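Local coordinates for RING-type domain-containing protein (Chaetomium thermophilum, PDB 6Z3U), which probably serves as the MAT1-like (Tfb3) assembly and activating subunit of the CDK-activating kinase complex, the fragment here bridging the kinase and its cyclin, at residues C[25-30]-C[45-50]. Sequence-based numbering, arbitrary orientation.
Sequences PSLDKY and DYISRA
Leu27 reaches across to helix 43-55 with both methyls of its isobutyl fork, one for each of two consecutive residues. Leu27 CD2 sits 4.0 Å from Tyr46 CD2 and just as near to Tyr46 CE2, approaching the CD2-CE2 side of the phenol ring at an oblique angle. Leu27 CD1 lies 4.1 Å from Ile47 CG1, touching the stem of its longer branch. No hydrogen bond crosses between the segments; 104 Å² of mostly apolar surface is buried, and the backbones stay well apart, with CA of Leu27 9.8 Å from CA of Ile47. Leucine's fork is presented by CG standing anti to its own carbonyl carbon (chi1 -73°), while the Tyr46 ring swings out anti to its backbone N (chi1 173°).

The short helix 25-31 that carries Leu27 is loosely bonded, although Tyr30 N holds Leu27 O at 2.8 Å. Phe43 also packs on Leu27, and Leu22 on Ile47. From outside the chain, Pro248 of the kinase subunit covers both Leu27 and Tyr46, while Arg193 and Met197 of the cyclin subunit reach Tyr46 and Ile47 respectively. The contact thus fastens helix 25-31 to helix 43-55 where kinase and cyclin both close over this strand-free fragment, with helix 34-39 lying between the two in sequence.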
loop_
_atom_site.group_PDB
_atom_site.type_symbol
_atom_site.label_atom_id
_atom_site.label_comp_id
_atom_site.label_asym_id
_atom_site.label_seq_id
_atom_site.Cartn_x
_atom_site.Cartn_y
_atom_site.Cartn_z
ATOM N N PRO C 25 20.824 -12.692 11.109
ATOM C CA PRO C 25 20.803 -12.857 12.573
ATOM C C PRO C 25 19.769 -11.989 13.265
ATOM O O PRO C 25 19.310 -12.340 14.360
ATOM C CB PRO C 25 22.231 -12.479 12.991
ATOM C CG PRO C 25 22.752 -11.640 11.871
ATOM C CD PRO C 25 22.122 -12.187 10.629
ATOM N N SER C 26 19.397 -10.855 12.666
ATOM C CA SER C 26 18.348 -10.024 13.245
ATOM C C SER C 26 17.024 -10.774 13.325
ATOM O O SER C 26 16.187 -10.463 14.182
ATOM C CB SER C 26 18.184 -8.741 12.427
ATOM O OG SER C 26 17.699 -9.020 11.125
ATOM N N LEU C 27 16.811 -11.756 12.445
ATOM C CA LEU C 27 15.585 -12.545 12.502
ATOM C C LEU C 27 15.599 -13.522 13.669
ATOM O O LEU C 27 14.544 -13.819 14.240
ATOM C CB LEU C 27 15.385 -13.312 11.195
ATOM C CG LEU C 27 14.971 -12.516 9.960
ATOM C CD1 LEU C 27 14.857 -13.441 8.758
ATOM C CD2 LEU C 27 13.657 -11.798 10.202
ATOM N N ASP C 28 16.780 -14.029 14.031
ATOM C CA ASP C 28 16.873 -15.052 15.066
ATOM C C ASP C 28 16.135 -14.654 16.337
ATOM O O ASP C 28 15.559 -15.513 17.014
ATOM C CB ASP C 28 18.345 -15.338 15.375
ATOM C CG ASP C 28 19.116 -15.818 14.156
ATOM O OD1 ASP C 28 18.471 -16.139 13.133
ATOM O OD2 ASP C 28 20.364 -15.870 14.223
ATOM N N LYS C 29 16.126 -13.360 16.677
ATOM C CA LYS C 29 15.473 -12.941 17.912
ATOM C C LYS C 29 13.981 -13.252 17.873
ATOM O O LYS C 29 13.394 -13.663 18.881
ATOM C CB LYS C 29 15.675 -11.443 18.163
ATOM C CG LYS C 29 16.847 -10.787 17.443
ATOM C CD LYS C 29 17.089 -9.367 17.951
ATOM C CE LYS C 29 15.937 -8.427 17.619
ATOM N NZ LYS C 29 15.924 -8.014 16.190
ATOM N N TYR C 30 13.354 -13.066 16.711
ATOM C CA TYR C 30 11.912 -13.217 16.578
ATOM C C TYR C 30 11.487 -14.656 16.314
ATOM O O TYR C 30 10.420 -15.069 16.781
ATOM C CB TYR C 30 11.399 -12.314 15.451
ATOM C CG TYR C 30 11.721 -10.851 15.659
ATOM C CD1 TYR C 30 10.949 -10.066 16.503
ATOM C CD2 TYR C 30 12.796 -10.257 15.013
ATOM C CE1 TYR C 30 11.236 -8.728 16.699
ATOM C CE2 TYR C 30 13.092 -8.919 15.203
ATOM C CZ TYR C 30 12.309 -8.158 16.047
ATOM O OH TYR C 30 12.596 -6.823 16.244
ATOM N N ASP C 45 7.932 -15.397 4.146
ATOM C CA ASP C 45 7.363 -14.311 3.359
ATOM C C ASP C 45 8.220 -13.053 3.451
ATOM O O ASP C 45 8.386 -12.336 2.458
ATOM C CB ASP C 45 5.933 -14.028 3.822
ATOM C CG ASP C 45 4.934 -15.060 3.311
ATOM O OD1 ASP C 45 5.344 -15.974 2.564
ATOM O OD2 ASP C 45 3.735 -14.956 3.656
ATOM N N TYR C 46 8.778 -12.771 4.633
ATOM C CA TYR C 46 9.647 -11.607 4.782
ATOM C C TYR C 46 10.902 -11.749 3.928
ATOM O O TYR C 46 11.294 -10.815 3.218
ATOM C CB TYR C 46 10.014 -11.407 6.254
ATOM C CG TYR C 46 11.050 -10.328 6.489
ATOM C CD1 TYR C 46 10.678 -8.993 6.573
ATOM C CD2 TYR C 46 12.395 -10.641 6.638
ATOM C CE1 TYR C 46 11.613 -8.000 6.791
ATOM C CE2 TYR C 46 13.340 -9.653 6.857
ATOM C CZ TYR C 46 12.943 -8.334 6.933
ATOM O OH TYR C 46 13.872 -7.341 7.154
ATOM N N ILE C 47 11.559 -12.909 4.001
ATOM C CA ILE C 47 12.742 -13.143 3.177
ATOM C C ILE C 47 12.389 -13.007 1.702
ATOM O O ILE C 47 13.126 -12.389 0.924
ATOM C CB ILE C 47 13.345 -14.526 3.484
ATOM C CG1 ILE C 47 13.785 -14.608 4.950
ATOM C CG2 ILE C 47 14.512 -14.815 2.548
ATOM C CD1 ILE C 47 14.191 -16.001 5.400
ATOM N N SER C 48 11.254 -13.580 1.295
ATOM C CA SER C 48 10.810 -13.443 -0.086
ATOM C C SER C 48 10.525 -11.990 -0.433
ATOM O O SER C 48 10.760 -11.564 -1.569
ATOM C CB SER C 48 9.564 -14.293 -0.320
ATOM O OG SER C 48 9.791 -15.642 0.049
ATOM N N ARG C 49 10.018 -11.219 0.530
ATOM C CA ARG C 49 9.721 -9.812 0.288
ATOM C C ARG C 49 10.999 -9.006 0.106
ATOM O O ARG C 49 11.073 -8.139 -0.773
ATOM C CB ARG C 49 8.885 -9.270 1.448
ATOM C CG ARG C 49 8.433 -7.823 1.325
ATOM C CD ARG C 49 7.233 -7.571 2.234
ATOM N NE ARG C 49 7.143 -6.194 2.712
ATOM C CZ ARG C 49 6.701 -5.172 1.987
ATOM N NH1 ARG C 49 6.648 -3.959 2.518
ATOM N NH2 ARG C 49 6.326 -5.355 0.728
ATOM N N ALA C 50 12.020 -9.285 0.920
ATOM C CA ALA C 50 13.280 -8.558 0.810
ATOM C C ALA C 50 13.994 -8.881 -0.497
ATOM O O ALA C 50 14.463 -7.978 -1.200
ATOM C CB ALA C 50 14.176 -8.886 2.005
#